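Local atomic coordinates of ABC transporter substrate binding protein (Ribose) (Agrobacterium vitis, PDB entry 4WUT), a protein that probably binds sugars in the periplasm for uptake by an ABC transporter, and holds beta-D-fucopyranose in this crystal. Residues A[28-32]-A[71-75]; A[68-72]-A[90-96]; A[110-116]-A[124-130]. All coordinates share one frame; numbering follows the deposited sequence.

Contact 1 (A[28-32]-A[71-75]). With FCB (beta-D-fucopyranose), chain E.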
ATOM      1  N   VAL A  28       1.696 -14.053 -10.141  1.00 12.99           N
ATOM      2  CA  VAL A  28       1.604 -12.827  -9.373  1.00 14.68           C
ATOM      3  C   VAL A  28       0.302 -12.861  -8.589  1.00 13.28           C
ATOM      4  O   VAL A  28      -0.784 -13.000  -9.175  1.00 14.25           O
ATOM      5  CB  VAL A  28       1.634 -11.597 -10.282  1.00 17.46           C
ATOM      6  CG1 VAL A  28       1.607 -10.330  -9.444  1.00 14.59           C
ATOM      7  CG2 VAL A  28       2.860 -11.638 -11.182  1.00 17.08           C
ATOM      8  N   ILE A  29       0.433 -12.764  -7.273  1.00 10.42           N
ATOM      9  CA  ILE A  29      -0.695 -12.878  -6.363  1.00  9.80           C
ATOM     10  C   ILE A  29      -0.745 -11.652  -5.464  1.00 13.35           C
ATOM     11  O   ILE A  29       0.185 -11.388  -4.676  1.00 11.06           O
ATOM     12  CB  ILE A  29      -0.612 -14.185  -5.523  1.00  9.94           C
ATOM     13  CG1 ILE A  29      -0.663 -15.403  -6.440  1.00 11.46           C
ATOM     14  CG2 ILE A  29      -1.745 -14.226  -4.473  1.00 11.79           C
ATOM     15  CD1 ILE A  29      -0.347 -16.723  -5.746  1.00 12.76           C
ATOM     16  N   VAL A  30      -1.812 -10.873  -5.604  1.00 12.18           N
ATOM     17  CA  VAL A  30      -1.935  -9.622  -4.884  1.00 11.16           C
ATOM     18  C   VAL A  30      -3.140  -9.628  -3.957  1.00  8.42           C
ATOM     19  O   VAL A  30      -3.872 -10.616  -3.906  1.00 10.49           O
ATOM     20  CB  VAL A  30      -1.999  -8.413  -5.850  1.00 12.64           C
ATOM     21  CG1 VAL A  30      -0.680  -8.291  -6.639  1.00 16.17           C
ATOM     22  CG2 VAL A  30      -3.182  -8.500  -6.776  1.00 13.59           C
ATOM     23  N   LYS A  31      -3.351  -8.552  -3.194  1.00 10.94           N
ATOM     24  CA  LYS A  31      -4.374  -8.590  -2.164  1.00  9.67           C
ATOM     25  C   LYS A  31      -5.805  -8.554  -2.697  1.00  8.44           C
ATOM     26  O   LYS A  31      -6.705  -9.053  -2.055  1.00 11.41           O
ATOM     27  CB  LYS A  31      -4.206  -7.457  -1.164  1.00 10.80           C
ATOM     28  CG  LYS A  31      -2.848  -7.417  -0.437  1.00 10.02           C
ATOM     29  CD  LYS A  31      -2.855  -6.299   0.591  1.00  8.37           C
ATOM     30  CE  LYS A  31      -1.492  -6.016   1.202  1.00  9.76           C
ATOM     31  NZ  LYS A  31      -1.611  -4.917   2.185  1.00 11.98           N
ATOM     32  N   THR A  32      -5.985  -7.917  -3.856  1.00 11.59           N
ATOM     33  CA  THR A  32      -7.264  -7.908  -4.548  1.00  9.82           C
ATOM     34  C   THR A  32      -6.993  -7.420  -5.959  1.00 15.12           C
ATOM     35  O   THR A  32      -6.030  -6.700  -6.194  1.00 15.14           O
ATOM     36  CB  THR A  32      -8.298  -6.981  -3.886  1.00 15.22           C
ATOM     37  OG1 THR A  32      -9.543  -7.098  -4.585  1.00 19.12           O
ATOM     38  CG2 THR A  32      -7.841  -5.516  -3.887  1.00 16.63           C
ATOM     39  N   GLN A  71      -6.538 -15.773  -0.096  1.00  8.35           N
ATOM     40  CA  GLN A  71      -5.203 -15.565  -0.635  1.00  8.03           C
ATOM     41  C   GLN A  71      -4.275 -16.735  -0.304  1.00  9.14           C
ATOM     42  O   GLN A  71      -3.478 -17.142  -1.141  1.00 10.12           O
ATOM     43  CB  GLN A  71      -4.584 -14.233  -0.188  1.00  7.49           C
ATOM     44  CG  GLN A  71      -3.447 -13.835  -1.114  1.00  8.01           C
ATOM     45  CD  GLN A  71      -2.570 -12.740  -0.569  1.00  8.21           C
ATOM     46  OE1 GLN A  71      -2.065 -12.817   0.556  1.00  8.92           O
ATOM     47  NE2 GLN A  71      -2.345 -11.730  -1.389  1.00  9.49           N
ATOM     48  N   VAL A  72      -4.373 -17.259   0.916  1.00  9.14           N
ATOM     49  CA  VAL A  72      -3.608 -18.437   1.287  1.00  8.90           C
ATOM     50  C   VAL A  72      -3.894 -19.571   0.294  1.00  9.62           C
ATOM     51  O   VAL A  72      -3.001 -20.224  -0.218  1.00  9.65           O
ATOM     52  CB  VAL A  72      -3.963 -18.896   2.706  1.00  9.66           C
ATOM     53  CG1 VAL A  72      -3.417 -20.292   2.998  1.00 11.12           C
ATOM     54  CG2 VAL A  72      -3.450 -17.882   3.766  1.00  9.19           C
ATOM     55  N   ASN A  73      -5.169 -19.811   0.035  1.00 10.07           N
ATOM     56  CA  ASN A  73      -5.557 -20.836  -0.918  1.00 10.14           C
ATOM     57  C   ASN A  73      -4.898 -20.641  -2.304  1.00 10.32           C
ATOM     58  O   ASN A  73      -4.420 -21.608  -2.924  1.00 11.29           O
ATOM     59  CB  ASN A  73      -7.088 -20.876  -0.987  1.00 11.10           C
ATOM     60  CG  ASN A  73      -7.601 -21.829  -2.023  1.00 17.07           C
ATOM     61  OD1 ASN A  73      -7.802 -21.457  -3.182  1.00 17.84           O
ATOM     62  ND2 ASN A  73      -7.847 -23.066  -1.612  1.00 18.07           N
HETATM   63  N   MSE A  74      -4.849 -19.399  -2.779  1.00 10.06           N
HETATM   64  CA  MSE A  74      -4.205 -19.092  -4.054  1.00 10.75           C
HETATM   65  C   MSE A  74      -2.726 -19.431  -4.075  1.00 10.17           C
HETATM   66  O   MSE A  74      -2.228 -19.976  -5.050  1.00 12.71           O
HETATM   67  CB  MSE A  74      -4.380 -17.631  -4.422  1.00 15.93           C
HETATM   68  CG  MSE A  74      -5.763 -17.326  -4.845  1.00 13.78           C
HETATM   69 SE   MSE A  74      -5.899 -15.463  -5.439  1.00 26.30          SE
HETATM   70  CE  MSE A  74      -7.778 -15.511  -5.947  1.00 23.19           C
ATOM     71  N   VAL A  75      -2.015 -19.073  -3.010  1.00  9.74           N
ATOM     72  CA  VAL A  75      -0.599 -19.376  -2.961  1.00 10.19           C
ATOM     73  C   VAL A  75      -0.371 -20.910  -2.875  1.00 10.70           C
ATOM     74  O   VAL A  75       0.467 -21.481  -3.597  1.00 11.27           O
ATOM     75  CB  VAL A  75       0.060 -18.663  -1.769  1.00  9.53           C
ATOM     76  CG1 VAL A  75       1.511 -19.070  -1.657  1.00 10.06           C
ATOM     77  CG2 VAL A  75      -0.083 -17.149  -1.880  1.00 10.93           C
TER
HETATM   78  C1  FCB E 404      -1.518   0.576  -0.862  1.00  6.39           C
HETATM   79  C2  FCB E 404      -0.941  -0.447   0.107  1.00 12.22           C
HETATM   80  C3  FCB E 404      -1.281  -1.784  -0.271  1.00 13.19           C
HETATM   81  C4  FCB E 404      -2.814  -1.926  -0.471  1.00 13.17           C
HETATM   82  C5  FCB E 404      -3.207  -0.789  -1.455  1.00 12.00           C
HETATM   83  C6  FCB E 404      -4.731  -0.783  -1.772  1.00 13.06           C
HETATM   84  O1  FCB E 404      -1.402   1.769  -0.244  1.00 10.01           O
HETATM   85  O2  FCB E 404       0.504  -0.290   0.048  1.00 11.33           O
HETATM   86  O3  FCB E 404      -0.817  -2.647   0.799  1.00 13.33           O
HETATM   87  O4  FCB E 404      -3.522  -1.844   0.791  1.00 15.67           O
HETATM   88  O5  FCB E 404      -2.930   0.425  -0.908  1.00 14.30           O

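Contact 2 (A[68-72]-A[90-96])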
ATOM      1  N   ILE A  68      -8.250 -13.159   3.624  1.00  9.92           N
ATOM      2  CA  ILE A  68      -6.932 -13.715   3.866  1.00  8.58           C
ATOM      3  C   ILE A  68      -6.864 -15.197   3.510  1.00  7.73           C
ATOM      4  O   ILE A  68      -5.929 -15.648   2.824  1.00  9.97           O
ATOM      5  CB  ILE A  68      -6.515 -13.553   5.348  1.00 11.45           C
ATOM      6  CG1 ILE A  68      -6.762 -12.141   5.860  1.00 23.38           C
ATOM      7  CG2 ILE A  68      -5.085 -13.930   5.538  1.00  9.96           C
ATOM      8  CD1 ILE A  68      -6.126 -11.115   5.030  1.00 11.27           C
ATOM      9  N   ALA A  69      -7.849 -15.943   3.960  1.00  8.26           N
ATOM     10  CA  ALA A  69      -7.874 -17.373   3.676  1.00 10.24           C
ATOM     11  C   ALA A  69      -7.903 -17.627   2.172  1.00  8.92           C
ATOM     12  O   ALA A  69      -7.286 -18.571   1.674  1.00 11.35           O
ATOM     13  CB  ALA A  69      -9.052 -18.027   4.340  1.00 11.02           C
ATOM     14  N   ASP A  70      -8.632 -16.787   1.445  1.00  9.04           N
ATOM     15  CA  ASP A  70      -8.688 -16.933   0.000  1.00  9.45           C
ATOM     16  C   ASP A  70      -7.319 -16.728  -0.620  1.00  8.97           C
ATOM     17  O   ASP A  70      -6.969 -17.402  -1.588  1.00 12.10           O
ATOM     18  CB  ASP A  70      -9.694 -15.951  -0.605  1.00 11.41           C
ATOM     19  CG  ASP A  70     -11.131 -16.398  -0.438  1.00 20.79           C
ATOM     20  OD1 ASP A  70     -11.379 -17.579  -0.089  1.00 19.13           O
ATOM     21  OD2 ASP A  70     -12.030 -15.566  -0.686  1.00 21.85           O
ATOM     22  N   GLN A  71      -6.538 -15.773  -0.096  1.00  8.35           N
ATOM     23  CA  GLN A  71      -5.203 -15.565  -0.635  1.00  8.03           C
ATOM     24  C   GLN A  71      -4.275 -16.735  -0.304  1.00  9.14           C
ATOM     25  O   GLN A  71      -3.478 -17.142  -1.141  1.00 10.12           O
ATOM     26  CB  GLN A  71      -4.584 -14.233  -0.188  1.00  7.49           C
ATOM     27  CG  GLN A  71      -3.447 -13.835  -1.114  1.00  8.01           C
ATOM     28  CD  GLN A  71      -2.570 -12.740  -0.569  1.00  8.21           C
ATOM     29  OE1 GLN A  71      -2.065 -12.817   0.556  1.00  8.92           O
ATOM     30  NE2 GLN A  71      -2.345 -11.730  -1.389  1.00  9.49           N
ATOM     31  N   VAL A  72      -4.373 -17.259   0.916  1.00  9.14           N
ATOM     32  CA  VAL A  72      -3.608 -18.437   1.287  1.00  8.90           C
ATOM     33  C   VAL A  72      -3.894 -19.571   0.294  1.00  9.62           C
ATOM     34  O   VAL A  72      -3.001 -20.224  -0.218  1.00  9.65           O
ATOM     35  CB  VAL A  72      -3.963 -18.896   2.706  1.00  9.66           C
ATOM     36  CG1 VAL A  72      -3.417 -20.292   2.998  1.00 11.12           C
ATOM     37  CG2 VAL A  72      -3.450 -17.882   3.766  1.00  9.19           C
ATOM     38  N   PRO A  90       1.517 -10.131   0.310  1.00  8.46           N
ATOM     39  CA  PRO A  90       0.742 -10.925   1.274  1.00  7.49           C
ATOM     40  C   PRO A  90      -0.266 -10.075   2.009  1.00  7.53           C
ATOM     41  O   PRO A  90       0.072  -8.990   2.487  1.00  8.89           O
ATOM     42  CB  PRO A  90       1.804 -11.456   2.243  1.00  7.94           C
ATOM     43  CG  PRO A  90       2.914 -10.497   2.122  1.00  9.22           C
ATOM     44  CD  PRO A  90       2.936 -10.054   0.691  1.00  9.47           C
ATOM     45  N   SER A  91      -1.501 -10.571   2.134  1.00  7.96           N
ATOM     46  CA  SER A  91      -2.559  -9.819   2.789  1.00  9.06           C
ATOM     47  C   SER A  91      -2.428  -9.810   4.318  1.00  8.64           C
ATOM     48  O   SER A  91      -3.083  -9.001   4.991  1.00  8.26           O
ATOM     49  CB  SER A  91      -3.916 -10.357   2.378  1.00  9.95           C
ATOM     50  OG  SER A  91      -4.077 -10.189   0.980  1.00 11.00           O
ATOM     51  N   ASP A  92      -1.586 -10.695   4.842  1.00  7.86           N
ATOM     52  CA  ASP A  92      -1.313 -10.768   6.276  1.00  6.67           C
ATOM     53  C   ASP A  92       0.129 -11.248   6.460  1.00  6.33           C
ATOM     54  O   ASP A  92       0.578 -12.114   5.703  1.00  9.45           O
ATOM     55  CB  ASP A  92      -2.271 -11.732   6.988  1.00  8.71           C
ATOM     56  CG  ASP A  92      -2.127 -11.664   8.508  1.00  8.05           C
ATOM     57  OD1 ASP A  92      -2.732 -10.740   9.085  1.00  9.37           O
ATOM     58  OD2 ASP A  92      -1.394 -12.497   9.113  1.00  8.11           O
ATOM     59  N   PRO A  93       0.880 -10.670   7.421  1.00  7.17           N
ATOM     60  CA  PRO A  93       2.283 -11.056   7.529  1.00  7.16           C
ATOM     61  C   PRO A  93       2.525 -12.409   8.179  1.00  9.67           C
ATOM     62  O   PRO A  93       3.609 -12.954   8.018  1.00 11.55           O
ATOM     63  CB  PRO A  93       2.893  -9.923   8.368  1.00  9.93           C
ATOM     64  CG  PRO A  93       1.778  -9.335   9.126  1.00 12.33           C
ATOM     65  CD  PRO A  93       0.549  -9.514   8.273  1.00  7.03           C
ATOM     66  N   ASP A  94       1.523 -12.929   8.859  1.00  8.37           N
ATOM     67  CA  ASP A  94       1.628 -14.207   9.544  1.00  9.26           C
ATOM     68  C   ASP A  94       0.866 -15.339   8.847  1.00  7.76           C
ATOM     69  O   ASP A  94       1.390 -16.452   8.700  1.00  9.42           O
ATOM     70  CB  ASP A  94       1.150 -14.036  10.984  1.00 11.24           C
ATOM     71  CG  ASP A  94       2.017 -13.077  11.762  1.00 15.09           C
ATOM     72  OD1 ASP A  94       3.189 -13.420  11.999  1.00 20.55           O
ATOM     73  OD2 ASP A  94       1.530 -11.981  12.129  1.00 12.87           O
ATOM     74  N   ALA A  95      -0.367 -15.071   8.436  1.00  9.52           N
ATOM     75  CA  ALA A  95      -1.191 -16.114   7.853  1.00  9.50           C
ATOM     76  C   ALA A  95      -0.603 -16.686   6.583  1.00  9.16           C
ATOM     77  O   ALA A  95      -0.912 -17.834   6.240  1.00  8.76           O
ATOM     78  CB  ALA A  95      -2.589 -15.599   7.584  1.00  9.71           C
ATOM     79  N   LEU A  96       0.205 -15.901   5.866  1.00  7.50           N
ATOM     80  CA  LEU A  96       0.771 -16.363   4.599  1.00  9.50           C
ATOM     81  C   LEU A  96       2.108 -17.113   4.747  1.00  9.02           C
ATOM     82  O   LEU A  96       2.601 -17.709   3.787  1.00  9.83           O
ATOM     83  CB  LEU A  96       0.973 -15.185   3.640  1.00  7.86           C
ATOM     84  CG  LEU A  96      -0.259 -14.768   2.809  1.00  7.50           C
ATOM     85  CD1 LEU A  96      -0.555 -15.852   1.762  1.00  8.32           C
ATOM     86  CD2 LEU A  96      -1.485 -14.465   3.650  1.00  7.86           C
TER

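Contact 3 (A[110-116]-A[124-130]). With FCB (beta-D-fucopyranose), chain E.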
ATOM      1  N   VAL A 110      10.394 -17.060  -4.387  1.00 13.03           N
ATOM      2  CA  VAL A 110       9.333 -16.165  -3.966  1.00 12.95           C
ATOM      3  C   VAL A 110       9.931 -14.774  -3.738  1.00 14.22           C
ATOM      4  O   VAL A 110      10.951 -14.621  -3.071  1.00 14.19           O
ATOM      5  CB  VAL A 110       8.663 -16.643  -2.666  1.00 13.16           C
ATOM      6  CG1 VAL A 110       7.676 -15.603  -2.164  1.00 12.76           C
ATOM      7  CG2 VAL A 110       7.945 -17.993  -2.872  1.00 15.21           C
ATOM      8  N   VAL A 111       9.308 -13.764  -4.328  1.00 11.52           N
ATOM      9  CA  VAL A 111       9.649 -12.386  -4.029  1.00 11.44           C
ATOM     10  C   VAL A 111       8.389 -11.746  -3.444  1.00 10.21           C
ATOM     11  O   VAL A 111       7.286 -11.973  -3.939  1.00 12.71           O
ATOM     12  CB  VAL A 111      10.127 -11.665  -5.286  1.00 11.65           C
ATOM     13  CG1 VAL A 111      10.218 -10.162  -5.059  1.00 15.38           C
ATOM     14  CG2 VAL A 111      11.463 -12.241  -5.722  1.00 13.63           C
ATOM     15  N   ILE A 112       8.571 -11.004  -2.354  1.00 10.02           N
ATOM     16  CA  ILE A 112       7.498 -10.303  -1.658  1.00  9.25           C
ATOM     17  C   ILE A 112       7.477  -8.835  -2.056  1.00 10.17           C
ATOM     18  O   ILE A 112       8.538  -8.174  -2.101  1.00 12.14           O
ATOM     19  CB  ILE A 112       7.663 -10.430  -0.130  1.00  8.94           C
ATOM     20  CG1 ILE A 112       7.742 -11.913   0.277  1.00 10.32           C
ATOM     21  CG2 ILE A 112       6.566  -9.700   0.613  1.00 10.56           C
ATOM     22  CD1 ILE A 112       6.492 -12.712   0.031  1.00 11.50           C
ATOM     23  N   ILE A 113       6.290  -8.331  -2.385  1.00 10.03           N
ATOM     24  CA  ILE A 113       6.127  -6.915  -2.674  1.00  9.27           C
ATOM     25  C   ILE A 113       5.132  -6.257  -1.732  1.00  8.59           C
ATOM     26  O   ILE A 113       4.215  -6.919  -1.211  1.00  9.29           O
ATOM     27  CB  ILE A 113       5.722  -6.665  -4.134  1.00 11.98           C
ATOM     28  CG1 ILE A 113       4.476  -7.480  -4.488  1.00 10.50           C
ATOM     29  CG2 ILE A 113       6.885  -6.964  -5.068  1.00 12.74           C
ATOM     30  CD1 ILE A 113       3.781  -7.000  -5.738  1.00 14.04           C
ATOM     31  N   ASP A 114       5.383  -4.977  -1.461  1.00  9.22           N
ATOM     32  CA  ASP A 114       4.423  -4.057  -0.852  1.00 10.48           C
ATOM     33  C   ASP A 114       4.225  -4.209   0.650  1.00 10.74           C
ATOM     34  O   ASP A 114       4.336  -3.236   1.402  1.00 11.26           O
ATOM     35  CB  ASP A 114       3.063  -4.128  -1.544  1.00 10.87           C
ATOM     36  CG  ASP A 114       2.046  -3.272  -0.858  1.00 11.51           C
ATOM     37  OD1 ASP A 114       2.109  -2.030  -1.020  1.00 12.65           O
ATOM     38  OD2 ASP A 114       1.186  -3.811  -0.109  1.00 11.47           O
ATOM     39  N   SER A 115       3.917  -5.426   1.087  1.00  9.38           N
ATOM     40  CA  SER A 115       3.522  -5.680   2.465  1.00 11.08           C
ATOM     41  C   SER A 115       4.410  -6.781   3.014  1.00 11.53           C
ATOM     42  O   SER A 115       4.551  -7.844   2.410  1.00 10.37           O
ATOM     43  CB  SER A 115       2.072  -6.143   2.521  1.00 10.54           C
ATOM     44  OG  SER A 115       1.195  -5.057   2.403  1.00 16.82           O
HETATM   45  N   MSE A 116       5.033  -6.515   4.150  1.00 11.42           N
HETATM   46  CA  MSE A 116       5.969  -7.451   4.742  1.00 12.24           C
HETATM   47  C   MSE A 116       5.350  -8.772   5.175  1.00 12.54           C
HETATM   48  O   MSE A 116       4.135  -8.880   5.431  1.00 12.55           O
HETATM   49  CB  MSE A 116       6.641  -6.813   5.969  1.00 13.73           C
HETATM   50  CG  MSE A 116       5.687  -6.245   6.972  1.00 14.50           C
HETATM   51 SE   MSE A 116       6.518  -5.890   8.715  1.00 30.83          SE
HETATM   52  CE  MSE A 116       6.889  -7.727   9.302  1.00 28.15           C
ATOM     53  N   TYR A 124      12.493 -17.985   3.677  1.00 17.32           N
ATOM     54  CA  TYR A 124      11.652 -18.626   2.688  1.00 18.57           C
ATOM     55  C   TYR A 124      11.424 -17.816   1.415  1.00 20.42           C
ATOM     56  O   TYR A 124      10.805 -18.317   0.491  1.00 17.06           O
ATOM     57  CB  TYR A 124      10.287 -18.954   3.311  1.00 17.11           C
ATOM     58  CG  TYR A 124      10.356 -19.753   4.583  1.00 21.75           C
ATOM     59  CD1 TYR A 124      11.198 -20.848   4.698  1.00 22.00           C
ATOM     60  CD2 TYR A 124       9.571 -19.406   5.678  1.00 24.52           C
ATOM     61  CE1 TYR A 124      11.256 -21.579   5.871  1.00 24.57           C
ATOM     62  CE2 TYR A 124       9.623 -20.121   6.849  1.00 25.78           C
ATOM     63  CZ  TYR A 124      10.452 -21.207   6.937  1.00 22.87           C
ATOM     64  OH  TYR A 124      10.511 -21.925   8.106  1.00 30.43           O
ATOM     65  N   TYR A 125      11.896 -16.573   1.373  1.00 16.26           N
ATOM     66  CA  TYR A 125      11.776 -15.746   0.171  1.00 13.86           C
ATOM     67  C   TYR A 125      13.073 -15.005  -0.051  1.00 15.19           C
ATOM     68  O   TYR A 125      13.891 -14.878   0.876  1.00 15.57           O
ATOM     69  CB  TYR A 125      10.615 -14.746   0.287  1.00 15.05           C
ATOM     70  CG  TYR A 125      10.745 -13.739   1.424  1.00 13.60           C
ATOM     71  CD1 TYR A 125      10.310 -14.059   2.701  1.00 14.44           C
ATOM     72  CD2 TYR A 125      11.256 -12.483   1.204  1.00 21.07           C
ATOM     73  CE1 TYR A 125      10.408 -13.164   3.734  1.00 17.44           C
ATOM     74  CE2 TYR A 125      11.367 -11.567   2.235  1.00 23.70           C
ATOM     75  CZ  TYR A 125      10.920 -11.903   3.497  1.00 18.88           C
ATOM     76  OH  TYR A 125      11.038 -10.986   4.521  1.00 21.48           O
ATOM     77  N   GLN A 126      13.276 -14.522  -1.274  1.00 13.32           N
ATOM     78  CA  GLN A 126      14.598 -14.045  -1.652  1.00 14.24           C
ATOM     79  C   GLN A 126      14.735 -12.540  -1.843  1.00 14.13           C
ATOM     80  O   GLN A 126      15.844 -12.041  -1.915  1.00 18.31           O
ATOM     81  CB  GLN A 126      15.122 -14.783  -2.890  1.00 15.15           C
ATOM     82  CG  GLN A 126      15.316 -16.258  -2.685  1.00 16.02           C
ATOM     83  CD  GLN A 126      14.031 -17.041  -2.805  1.00 17.03           C
ATOM     84  OE1 GLN A 126      13.275 -16.841  -3.744  1.00 17.02           O
ATOM     85  NE2 GLN A 126      13.762 -17.923  -1.846  1.00 16.82           N
ATOM     86  N   ALA A 127      13.624 -11.824  -1.952  1.00 14.47           N
ATOM     87  CA  ALA A 127      13.683 -10.374  -1.983  1.00 13.55           C
ATOM     88  C   ALA A 127      12.360  -9.790  -1.505  1.00 12.46           C
ATOM     89  O   ALA A 127      11.334 -10.444  -1.552  1.00 14.02           O
ATOM     90  CB  ALA A 127      14.038  -9.869  -3.391  1.00 13.48           C
ATOM     91  N   PHE A 128      12.446  -8.548  -1.035  1.00 12.10           N
ATOM     92  CA  PHE A 128      11.302  -7.786  -0.573  1.00 12.71           C
ATOM     93  C   PHE A 128      11.411  -6.374  -1.123  1.00 11.45           C
ATOM     94  O   PHE A 128      12.355  -5.646  -0.784  1.00 14.38           O
ATOM     95  CB  PHE A 128      11.274  -7.764   0.962  1.00 12.22           C
ATOM     96  CG  PHE A 128      10.170  -6.928   1.546  1.00 11.85           C
ATOM     97  CD1 PHE A 128       8.874  -7.049   1.109  1.00 13.83           C
ATOM     98  CD2 PHE A 128      10.443  -6.040   2.567  1.00 18.43           C
ATOM     99  CE1 PHE A 128       7.867  -6.278   1.662  1.00 12.22           C
ATOM    100  CE2 PHE A 128       9.445  -5.259   3.121  1.00 18.33           C
ATOM    101  CZ  PHE A 128       8.159  -5.380   2.678  1.00 17.25           C
ATOM    102  N   LEU A 129      10.443  -6.025  -1.980  1.00 14.73           N
ATOM    103  CA  LEU A 129      10.399  -4.717  -2.637  1.00 12.79           C
ATOM    104  C   LEU A 129       9.195  -3.956  -2.127  1.00 10.81           C
ATOM    105  O   LEU A 129       8.067  -4.420  -2.268  1.00 11.78           O
ATOM    106  CB  LEU A 129      10.234  -4.868  -4.153  1.00 14.68           C
ATOM    107  CG  LEU A 129      11.315  -5.520  -5.003  1.00 17.41           C
ATOM    108  CD1 LEU A 129      11.363  -7.015  -4.793  1.00 24.57           C
ATOM    109  CD2 LEU A 129      11.077  -5.209  -6.470  1.00 26.77           C
ATOM    110  N   ALA A 130       9.412  -2.804  -1.532  1.00 10.67           N
ATOM    111  CA  ALA A 130       8.325  -2.072  -0.904  1.00 10.73           C
ATOM    112  C   ALA A 130       8.743  -0.660  -0.548  1.00 12.38           C
ATOM    113  O   ALA A 130       9.942  -0.321  -0.485  1.00 12.63           O
ATOM    114  CB  ALA A 130       7.847  -2.811   0.364  1.00 12.42           C
TER
HETATM  115  C1  FCB E 404      -1.518   0.576  -0.862  1.00  6.39           C
HETATM  116  C2  FCB E 404      -0.941  -0.447   0.107  1.00 12.22           C
HETATM  117  C3  FCB E 404      -1.281  -1.784  -0.271  1.00 13.19           C
HETATM  118  C4  FCB E 404      -2.814  -1.926  -0.471  1.00 13.17           C
HETATM  119  C5  FCB E 404      -3.207  -0.789  -1.455  1.00 12.00           C
HETATM  120  C6  FCB E 404      -4.731  -0.783  -1.772  1.00 13.06           C
HETATM  121  O1  FCB E 404      -1.402   1.769  -0.244  1.00 10.01           O
HETATM  122  O2  FCB E 404       0.504  -0.290   0.048  1.00 11.33           O
HETATM  123  O3  FCB E 404      -0.817  -2.647   0.799  1.00 13.33           O
HETATM  124  O4  FCB E 404      -3.522  -1.844   0.791  1.00 15.67           O
HETATM  125  O5  FCB E 404      -2.930   0.425  -0.908  1.00 14.30           O

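Contact 1 (A[28-32]-A[71-75])
The carboxamide of Gln71, on helix 68-80, meets the backbone just past strand 25-29 and gives an N-H to Val30, with NE2 3.1 Å from the carbonyl O. That oxygen lies close to the plane of the amide, but the nitrogen stands above the carbonyl plane of Val30 at a C=O...N angle of 92°, not on a lone pair. Alongside, Ile29 points at the helix: its CG2 passes obliquely against the Gln71 chain, 3.8 Å from CG, while its CD1 reaches CG2 of Val75 at 3.9 Å. CB of Met74, a selenomethionine, flanks the same isoleucine. What brings the amide this far is an extended chain that leaves the helix with CG anti to the backbone N (chi1 -161°). Ala89 O also accepts from NE2, and Ser91 N donates to OE1. Lys31 turns away from the helix and stretches straight out, so that NZ donates to O3 of the fucopyranose at 2.8 Å. The buried amide therefore has partners at both ends, the poorly directed bond to Val30 serving alongside that to Ala89, while the lysine that follows points its ammonium group, probably charged, at a sugar hydroxyl.

Contact 2 (A[68-72]-A[90-96])
Ile68 and Gln71, one helical turn apart, both lean on the loop 90-96. Helix 68-80 is the crossover of a beta-alpha-beta unit that links parallel strands 56-60 and 85-88, and this loop leaves the second of those strands on its way to helix 97-105. The tight, buried part lies around the amide oxygen of Gln71. Ser91 N donates to OE1 at 2.8 Å with an N-H...O angle of 160°, meeting the carbonyl at 123° and tilted 25° from its plane. Leu96 presses on the same oxygen with the forked end of its side chain, CG being 3.5 Å from OE1. The polar end of the glutamine thus takes the N-H of Ser91 while packed about by hydrocarbon; since NE2 donates to Ala89 and Val30, a flip of the amide would put donor against donor, and its orientation is probably fixed. The Leu96 and Val72 side chains run antiparallel past one another, CD2 of Leu96 3.9 Å from CG2 of Val72.

Toward the partly exposed side the contact is mainly apolar, with no polar bond between the segments. Ile68 spreads its two branches over the loop: CD1, folded back toward the main chain, touches CB of Ser91 at 3.5 Å, whereas CG2 sits 3.6 Å from CB of Ala95 and a little farther from CB of Asp92. Within the loop, Asp92 closes an Asx turn, and its OD2 takes two backbone N-H groups: Ala95 N at 2.9 Å along the anti lone pair, and Asp94 N at 3.0 Å from above the carboxylate plane.

Contact 3 (A[110-116]-A[124-130])
The carbonyl oxygen of Ile112 is approached by several groups of strand 127-130: Leu129 N bonds it at 2.9 Å, CA of Phe128 lies 3.2 Å from Ile112 O in a CA-H...O contact, and the edge of the Phe128 ring lies near it. This is parallel sheet pairing, continued by Ile112 N to Ala127 O and Asp114 N to Leu129 O. At the other end Val110 is bonded twice by Gln126, whose N meets the carbonyl O at 2.9 Å; the side chain, bent at chi2 (81°), brings OE1 to 3.0 Å from Val110 N. Ala127 N, by contrast, is buried without a partner. On one face Ile112 sets CG1 over the Tyr125 ring, 3.9 Å from its centroid, a CH-pi contact. On the other, CG1 of Val111 and CD1 of Leu129 are pressed to 3.4 Å. Past the strand, Asp114 forms a gamma turn, Ser115 N bonding Ile113 O, and its carboxylate takes the sugar: OD1 from O2 at 2.6 Å, OD2 from O3 at a very short 2.5 Å. Strand 85-88 pairs with 110-113 and strand 290-298 with 127-130, while helix 267-282 covers Val111 and Leu129.

Contacts 1 and 2 share Gln71 and have centres about 7 Å apart, so one helix side chain ties the turn just past strand 25-29 to loop 90-96; there Lys31 CG packs 3.3 Å from Ser91 OG. Contact 3 lies about 14 Å from each, centre to centre, farther across the same lobe. It touches contact 2 through Pro90, whose CG is 3.1 Å from Ser115 O. With contact 1 it meets at the fucopyranose: Lys31 NZ is hydrogen-bonded to Ser115 OG at 2.8 Å, and Lys31 and Asp114 both bond the sugar's O3. Contact 2 stays behind this front, the Ser91 side chain about 8 Å from the ligand.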